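Long-range contacts in extracellular protein containing a SCP domain (PDB 4IFA), which is of unknown function but carries an SCP domain, is extracellular, and is a vaccine candidate possibly involved in virulence of Bacillus anthracis: residues Q215-N220 with G326-F331; S75-E80 with L189-Y194; P69-P74 with W81-Q86. All coordinates share one frame; numbering follows the deposited sequence. Where two conformers were deposited one is given.

Interaction 1 (Q215-N220 with G326-F331)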
# COMPACT_ATOMS: atom_id res chain seq x y z
N GLN A 215 3.29 2.03 16.72
CA GLN A 215 2.72 3.12 15.94
C GLN A 215 2.81 2.85 14.42
O GLN A 215 1.86 3.11 13.67
CB GLN A 215 3.46 4.42 16.24
CG GLN A 215 3.26 4.95 17.65
CD GLN A 215 4.10 6.16 17.95
OE1 GLN A 215 5.32 6.15 17.77
NE2 GLN A 215 3.46 7.21 18.44
N ILE A 216 3.94 2.30 13.99
CA ILE A 216 4.15 1.95 12.57
C ILE A 216 3.14 0.87 12.16
O ILE A 216 2.53 0.94 11.06
CB ILE A 216 5.58 1.48 12.30
CG1 ILE A 216 6.57 2.61 12.53
CG2 ILE A 216 5.70 0.95 10.86
CD1 ILE A 216 8.04 2.13 12.68
N GLU A 217 2.98 -0.13 13.03
CA GLU A 217 2.03 -1.23 12.77
C GLU A 217 0.61 -0.68 12.64
O GLU A 217 -0.13 -1.08 11.73
CB GLU A 217 2.11 -2.26 13.91
CG GLU A 217 3.42 -3.07 13.86
CD GLU A 217 3.94 -3.61 15.21
OE1 GLU A 217 3.27 -3.45 16.26
OE2 GLU A 217 5.04 -4.19 15.16
N ASN A 218 0.24 0.23 13.54
CA ASN A 218 -1.10 0.84 13.52
C ASN A 218 -1.35 1.57 12.18
O ASN A 218 -2.46 1.55 11.65
CB ASN A 218 -1.29 1.81 14.70
CG ASN A 218 -1.37 1.11 16.07
OD1 ASN A 218 -1.33 1.77 17.11
ND2 ASN A 218 -1.49 -0.21 16.07
N GLY A 219 -0.31 2.22 11.64
CA GLY A 219 -0.40 2.91 10.35
C GLY A 219 -0.62 1.91 9.24
O GLY A 219 -1.47 2.09 8.35
N ASN A 220 0.17 0.85 9.24
CA ASN A 220 0.01 -0.19 8.25
C ASN A 220 -1.39 -0.80 8.29
O ASN A 220 -1.97 -1.15 7.26
CB ASN A 220 1.09 -1.25 8.41
CG ASN A 220 2.40 -0.87 7.76
OD1 ASN A 220 2.42 -0.21 6.70
ND2 ASN A 220 3.52 -1.31 8.35
N GLY A 326 -4.50 -6.65 11.42
CA GLY A 326 -3.51 -6.70 12.50
C GLY A 326 -2.13 -6.90 11.92
O GLY A 326 -1.90 -7.83 11.15
N VAL A 327 -1.19 -6.07 12.34
CA VAL A 327 0.19 -6.07 11.84
C VAL A 327 1.13 -6.13 13.03
O VAL A 327 0.89 -5.49 14.05
CB VAL A 327 0.47 -4.80 10.98
CG1 VAL A 327 1.93 -4.73 10.56
CG2 VAL A 327 -0.52 -4.73 9.77
N TYR A 328 2.17 -6.97 12.90
CA TYR A 328 3.21 -7.11 13.91
C TYR A 328 4.52 -7.23 13.14
O TYR A 328 4.72 -8.18 12.39
CB TYR A 328 2.98 -8.34 14.80
CG TYR A 328 3.89 -8.40 15.98
CD1 TYR A 328 3.59 -7.66 17.11
CD2 TYR A 328 5.04 -9.16 15.95
CE1 TYR A 328 4.44 -7.70 18.24
CE2 TYR A 328 5.87 -9.22 17.06
CZ TYR A 328 5.56 -8.48 18.19
OH TYR A 328 6.40 -8.52 19.31
N ASP A 329 5.37 -6.21 13.27
CA ASP A 329 6.57 -6.08 12.45
C ASP A 329 6.14 -6.21 10.98
O ASP A 329 5.24 -5.48 10.56
CB ASP A 329 7.68 -7.05 12.89
CG ASP A 329 9.10 -6.61 12.44
OD1 ASP A 329 9.27 -5.65 11.63
OD2 ASP A 329 10.07 -7.20 12.97
N LYS A 330 6.73 -7.12 10.21
CA LYS A 330 6.32 -7.29 8.81
C LYS A 330 5.44 -8.50 8.58
O LYS A 330 5.53 -9.13 7.55
CB LYS A 330 7.54 -7.23 7.86
CG LYS A 330 8.24 -5.85 7.92
CD LYS A 330 9.35 -5.76 6.91
CE LYS A 330 10.06 -4.43 7.02
NZ LYS A 330 11.33 -4.43 6.22
N PHE A 331 4.57 -8.80 9.56
CA PHE A 331 3.56 -9.84 9.43
C PHE A 331 2.23 -9.09 9.41
O PHE A 331 1.92 -8.33 10.33
CB PHE A 331 3.64 -10.87 10.59
CG PHE A 331 4.79 -11.83 10.46
CD1 PHE A 331 4.59 -13.14 10.02
CD2 PHE A 331 6.09 -11.39 10.67
CE1 PHE A 331 5.65 -13.97 9.83
CE2 PHE A 331 7.16 -12.25 10.51
CZ PHE A 331 6.91 -13.52 10.07
O HOH W 1 0.72 -4.14 16.56
O HOH W 2 4.78 -2.86 10.63
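Glu217 reaches from the helix to the strand end, where its OE2 accepts the backbone N-H of Asp329 at 2.8 Å (N to OE2). The bond is nearly straight, 173° at the hydrogen, yet the donor arrives from above the carboxylate, 43° out of its plane. With CG anti to the carbonyl carbon (chi1 -71°) and the chain extended beyond it, CB and CG run past Val327 O, CB at 3.5 Å, before the carboxylate meets the turn. The other oxygen, OE1, accepts a hydrogen bond from a water that also donates to Val327 O, so both carboxylate oxygens are held in this buried place. The turn is type II' from Tyr328 to Phe331; it links strands 322-328 and 331-338 of the SCP domain, whose alpha/beta fold packs helix 210-234 against this sheet. Val327 suits the helix-facing side of the strand: its CG1 lies 4.0 Å from Glu217 CG, while CG2 reaches 4.1 Å from Asn220 CB. Asn220 ND2 donates to a second water, which in turn donates to Asp329 O, and its OD1 accepts from Gly298 N. The Asp329 carboxylate instead forms a salt bridge with Lys258 of helix 244-260.

Interaction 2 (S75-E80 with L189-Y194)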
# COMPACT_ATOMS: atom_id res chain seq x y z
N SER A 75 6.56 5.72 9.59
CA SER A 75 6.88 4.58 8.72
C SER A 75 8.11 3.89 9.32
O SER A 75 8.76 4.44 10.23
CB SER A 75 7.18 4.98 7.27
OG SER A 75 8.53 5.49 7.21
N ALA A 76 8.48 2.76 8.73
CA ALA A 76 9.67 2.00 9.12
C ALA A 76 10.92 2.51 8.35
O ALA A 76 11.99 1.94 8.54
CB ALA A 76 9.45 0.50 8.82
N TYR A 77 10.79 3.61 7.60
CA TYR A 77 11.84 4.07 6.68
C TYR A 77 12.21 5.55 6.84
O TYR A 77 12.56 6.21 5.87
CB TYR A 77 11.45 3.71 5.24
CG TYR A 77 11.10 2.24 5.10
CD1 TYR A 77 12.10 1.27 5.16
CD2 TYR A 77 9.79 1.81 5.00
CE1 TYR A 77 11.80 -0.09 5.08
CE2 TYR A 77 9.49 0.46 4.90
CZ TYR A 77 10.48 -0.48 4.96
OH TYR A 77 10.21 -1.82 4.88
N GLY A 78 12.05 6.05 8.05
CA GLY A 78 12.49 7.41 8.37
C GLY A 78 11.65 8.63 7.99
O GLY A 78 12.08 9.78 8.22
N TYR A 79 10.58 8.41 7.27
CA TYR A 79 9.59 9.43 6.94
C TYR A 79 8.30 9.14 7.70
O TYR A 79 8.05 7.99 8.13
CB TYR A 79 9.33 9.55 5.42
CG TYR A 79 8.91 8.25 4.76
CD1 TYR A 79 7.60 7.78 4.83
CD2 TYR A 79 9.85 7.46 4.08
CE1 TYR A 79 7.23 6.58 4.23
CE2 TYR A 79 9.47 6.26 3.47
CZ TYR A 79 8.18 5.83 3.58
OH TYR A 79 7.81 4.64 2.99
N GLU A 80 7.50 10.17 7.90
CA GLU A 80 6.16 10.08 8.48
C GLU A 80 5.17 10.16 7.32
O GLU A 80 5.31 10.98 6.38
CB GLU A 80 5.88 11.24 9.44
CG GLU A 80 6.67 11.24 10.73
CD GLU A 80 6.38 12.48 11.51
OE1 GLU A 80 6.97 13.55 11.20
OE2 GLU A 80 5.57 12.40 12.45
N LEU A 189 16.06 2.87 -2.12
CA LEU A 189 17.09 2.00 -1.54
C LEU A 189 16.67 1.40 -0.18
O LEU A 189 17.02 0.27 0.12
CB LEU A 189 18.42 2.75 -1.46
CG LEU A 189 18.97 3.11 -2.85
CD1 LEU A 189 20.15 4.04 -2.76
CD2 LEU A 189 19.35 1.85 -3.64
N ARG A 190 15.94 2.15 0.63
CA ARG A 190 15.41 1.69 1.93
C ARG A 190 14.30 0.63 1.79
O ARG A 190 14.33 -0.41 2.47
CB ARG A 190 14.82 2.90 2.66
CG ARG A 190 15.84 4.01 2.90
CD ARG A 190 16.53 3.90 4.20
NE ARG A 190 15.95 4.80 5.20
CZ ARG A 190 16.37 6.05 5.43
NH1 ARG A 190 15.79 6.79 6.38
NH2 ARG A 190 17.37 6.58 4.72
N GLN A 191 13.32 0.93 0.93
CA GLN A 191 12.17 0.05 0.61
C GLN A 191 12.62 -1.28 0.02
O GLN A 191 12.09 -2.34 0.36
CB GLN A 191 11.21 0.72 -0.41
CG GLN A 191 10.12 1.74 0.10
CD GLN A 191 8.78 1.11 0.51
OE1 GLN A 191 8.27 0.18 -0.14
NE2 GLN A 191 8.18 1.64 1.57
N ARG A 192 13.60 -1.22 -0.89
CA ARG A 192 14.10 -2.42 -1.61
C ARG A 192 12.99 -3.31 -2.17
O ARG A 192 12.81 -4.44 -1.75
CB ARG A 192 15.02 -3.27 -0.72
CG ARG A 192 16.21 -2.50 -0.22
CD ARG A 192 17.29 -3.42 0.36
NE ARG A 192 18.43 -2.67 0.89
CZ ARG A 192 19.60 -3.21 1.26
NH1 ARG A 192 19.81 -4.52 1.14
NH2 ARG A 192 20.57 -2.43 1.74
N PRO A 193 12.23 -2.79 -3.13
CA PRO A 193 11.09 -3.59 -3.61
C PRO A 193 11.45 -4.83 -4.42
O PRO A 193 10.58 -5.69 -4.60
CB PRO A 193 10.32 -2.62 -4.50
CG PRO A 193 11.08 -1.41 -4.57
CD PRO A 193 12.23 -1.42 -3.66
N TYR A 194 12.69 -4.91 -4.90
CA TYR A 194 13.14 -6.01 -5.73
C TYR A 194 14.51 -6.50 -5.24
O TYR A 194 15.13 -5.87 -4.38
CB TYR A 194 13.30 -5.55 -7.18
CG TYR A 194 12.27 -4.53 -7.66
CD1 TYR A 194 10.94 -4.90 -7.88
CD2 TYR A 194 12.63 -3.21 -7.90
CE1 TYR A 194 9.99 -3.96 -8.31
CE2 TYR A 194 11.68 -2.27 -8.35
CZ TYR A 194 10.39 -2.64 -8.55
OH TYR A 194 9.51 -1.68 -8.99
O HOH W 3 12.11 -3.44 3.45
O HOH W 4 14.87 10.10 6.33
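Tyr77 lays its ring against the end of helix 185-191, with Gln191 CA over one face and Tyr77 CE1 3.6 Å from Arg190 O. This is the closely packed half of the contact. The Tyr77 chi1 of -52° sets CG anti to the carbonyl carbon, and the ring slides past the Arg190 side chain in the opposite direction, CD1 lying 4.0 Å from Arg190 CB. Gln191, bent at chi2, crosses the ring at about a right angle and brings NE2 to 3.8 Å from Tyr77 CE2 and 3.3 Å from Tyr79 OH. A tyrosine suits position 77 because the ring packs on the helix while its hydroxyl still finds polar partners: a water that also donates to Gln191 O, together with Ser296 O and Lys330 NZ.

The loop behind the ring is braced by an ST turn. Ser75 OG accepts from Tyr77 N at 3.0 Å and donates to Tyr79 O at 2.7 Å, and the same OG sits over the centre of the Tyr79 ring.

On the solvent side the fit is looser. Arg190, bent at chi2 and chi3, reaches from the helix alongside the loop, with NH1 3.3 Å from Tyr77 O and Gly78 CA at the edge of the guanidinium. A water joins Gly78 O and NH1 by weak bonds alone. Gly78, with positive phi and no side chain, leaves room for NH1 beside its CA.

Loop 75-80 connects strands 71-74 and 80-84, and so this contact sets their hairpin turn against the C-terminal end of helix 185-191. Gln191 continues inward to Ser296 and Asp297 and rests on strand 176-183, whereas Leu189 packs on strands 134-139 and 142-147.

Interaction 3 (P69-P74 with W81-Q86)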
# COMPACT_ATOMS: atom_id res chain seq x y z
N PRO A 69 -3.36 16.98 6.67
CA PRO A 69 -3.72 15.59 6.46
C PRO A 69 -4.71 15.11 7.53
O PRO A 69 -4.84 15.72 8.59
CB PRO A 69 -2.38 14.87 6.64
CG PRO A 69 -1.60 15.70 7.54
CD PRO A 69 -2.03 17.12 7.30
N SER A 70 -5.38 14.00 7.23
CA SER A 70 -6.30 13.38 8.17
C SER A 70 -5.53 12.79 9.34
O SER A 70 -5.86 13.04 10.51
CB SER A 70 -7.05 12.24 7.48
OG SER A 70 -7.49 12.65 6.20
N ARG A 71 -4.47 12.06 9.00
CA ARG A 71 -3.64 11.30 9.96
C ARG A 71 -2.17 11.58 9.63
O ARG A 71 -1.81 11.73 8.46
CB ARG A 71 -3.77 9.75 9.76
CG ARG A 71 -5.08 9.16 10.06
CD ARG A 71 -4.94 7.72 10.54
NE ARG A 71 -4.13 6.87 9.67
CZ ARG A 71 -4.53 6.43 8.48
NH1 ARG A 71 -3.76 5.64 7.75
NH2 ARG A 71 -5.72 6.77 8.01
N ILE A 72 -1.33 11.57 10.67
CA ILE A 72 0.13 11.57 10.52
C ILE A 72 0.61 10.37 11.36
O ILE A 72 0.23 10.24 12.54
CB ILE A 72 0.82 12.85 10.98
CG1 ILE A 72 0.41 14.02 10.07
CG2 ILE A 72 2.34 12.65 10.91
CD1 ILE A 72 0.89 15.41 10.59
N GLU A 73 1.42 9.51 10.77
CA GLU A 73 1.89 8.29 11.44
C GLU A 73 3.27 7.90 10.93
O GLU A 73 3.58 8.14 9.77
CB GLU A 73 0.88 7.16 11.22
CG GLU A 73 0.62 6.78 9.75
CD GLU A 73 -0.74 6.16 9.49
OE1 GLU A 73 -1.59 6.12 10.41
OE2 GLU A 73 -0.95 5.71 8.35
N PRO A 74 4.09 7.28 11.79
CA PRO A 74 5.44 6.93 11.35
C PRO A 74 5.51 5.76 10.40
O PRO A 74 4.60 4.93 10.39
CB PRO A 74 6.15 6.54 12.66
CG PRO A 74 5.07 6.10 13.56
CD PRO A 74 3.86 6.91 13.19
N TRP A 81 4.15 9.33 7.38
CA TRP A 81 3.08 9.40 6.40
C TRP A 81 2.06 10.45 6.77
O TRP A 81 1.55 10.47 7.91
CB TRP A 81 2.35 8.07 6.25
CG TRP A 81 3.05 6.93 5.60
CD1 TRP A 81 3.42 5.74 6.18
CD2 TRP A 81 3.36 6.81 4.21
NE1 TRP A 81 3.94 4.90 5.23
CE2 TRP A 81 3.88 5.51 4.01
CE3 TRP A 81 3.24 7.66 3.12
CZ2 TRP A 81 4.29 5.06 2.76
CZ3 TRP A 81 3.63 7.21 1.88
CH2 TRP A 81 4.18 5.92 1.72
N TRP A 82 1.74 11.32 5.82
CA TRP A 82 0.68 12.32 5.93
C TRP A 82 -0.42 11.73 5.04
O TRP A 82 -0.29 11.72 3.79
CB TRP A 82 1.14 13.68 5.41
CG TRP A 82 2.08 14.45 6.27
CD1 TRP A 82 3.03 13.97 7.12
CD2 TRP A 82 2.23 15.87 6.25
NE1 TRP A 82 3.73 15.03 7.69
CE2 TRP A 82 3.25 16.20 7.18
CE3 TRP A 82 1.57 16.89 5.56
CZ2 TRP A 82 3.64 17.53 7.42
CZ3 TRP A 82 1.94 18.21 5.82
CH2 TRP A 82 2.99 18.52 6.72
N VAL A 83 -1.53 11.31 5.63
CA VAL A 83 -2.56 10.56 4.90
C VAL A 83 -3.77 11.43 4.62
O VAL A 83 -4.35 12.01 5.53
CB VAL A 83 -3.02 9.37 5.76
CG1 VAL A 83 -4.07 8.55 5.05
CG2 VAL A 83 -1.82 8.49 6.08
N TYR A 84 -4.17 11.48 3.35
CA TYR A 84 -5.35 12.18 2.87
C TYR A 84 -6.37 11.14 2.39
O TYR A 84 -6.42 10.80 1.21
CB TYR A 84 -4.96 13.14 1.73
CG TYR A 84 -4.05 14.24 2.21
CD1 TYR A 84 -4.55 15.48 2.59
CD2 TYR A 84 -2.67 14.04 2.31
CE1 TYR A 84 -3.71 16.50 3.08
CE2 TYR A 84 -1.82 15.03 2.80
CZ TYR A 84 -2.34 16.26 3.15
OH TYR A 84 -1.49 17.25 3.63
N ASN A 85 -7.17 10.66 3.34
CA ASN A 85 -8.10 9.55 3.06
C ASN A 85 -9.57 9.90 3.20
O ASN A 85 -10.39 9.00 3.13
CB ASN A 85 -7.81 8.38 4.03
CG ASN A 85 -8.16 8.72 5.46
OD1 ASN A 85 -8.26 9.90 5.80
ND2 ASN A 85 -8.33 7.72 6.32
N GLN A 86 -9.93 11.15 3.34
CA GLN A 86 -11.36 11.45 3.58
C GLN A 86 -12.26 11.33 2.35
O GLN A 86 -13.49 11.25 2.47
CB GLN A 86 -11.53 12.76 4.35
CG GLN A 86 -10.89 12.72 5.78
CD GLN A 86 -11.48 11.64 6.73
OE1 GLN A 86 -12.68 11.67 7.05
NE2 GLN A 86 -10.64 10.71 7.20
O HOH W 5 -8.13 13.75 3.75
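Asn85 OD1 is gripped by two donors, Ser70 OG at 2.9 Å and Gln86 NE2, also at 2.9 Å. The serine comes in 18° from the carbonyl plane, the glutamine from well above it. Asn85 ND2 meanwhile donates to Asp226 OD2 of helix 210-234, which fixes the amide flip. A water donating to Ser70 OG and accepting from Gln86 N closes this end.

The Arg71 guanidinium grasps the Glu73 carboxylate side-on, NE to OE1 at 2.7 Å and NH1 to OE2. Glu73 starts with chi1 at 59°, its CG between the backbone N and carbonyl carbon, and then runs extended toward the arginine two residues back on the same face. Val83, compact enough to lie alongside Arg71, puts CG2 over one face of the guanidinium, 3.8 Å from NH1. Gln223 NE2 gives Glu73 OE2 a further bond, so the salt bridge is tied to helix 210-234.

The face bearing Ile72 and Trp82 is largely apolar. Ile72 rests CG1 on the five-membered ring of Trp82, a CH-pi contact 4.2 Å from the centroid; the flat indole offers the isoleucine a broad apolar surface. Pro69 packs on Trp82 CB and brings its CA over the face of Tyr84, whose OH donates to Gly67 O nearby in the chain.

Between the faces, Glu73 and Trp81 form a hydrogen-bonded pair, Trp81 N to Glu73 O being 2.7 Å, and Val83 N bonds to Arg71 O. Ser70 N bonds to Val83 O, joined weakly by Arg71 N. Ser70 and Arg71 thus both face Val83, a classic beta bulge in the antiparallel hairpin at the edge of the seven-stranded sheet of the CAP-associated N-terminal region.

How the interactions relate
Interactions 2 and 3 share one hairpin: 69-74 with 81-86 pairs its strands by backbone bonds, while 75-80 with 189-194 sets its connecting loop against a helix end using side chains and waters. Interaction 1 is the buried one, where a carboxylate and two waters join helix 210-234 to the sheet of the SCP domain; the other two are only partly buried. That helix also connects the regions, since Gly219 CA lies 3.4 Å from Glu73 CD and Ile216 CD1 lies 3.4 Å from Ser75 O. Interactions 1 and 2 also touch through a hydrogen bond between their two loops.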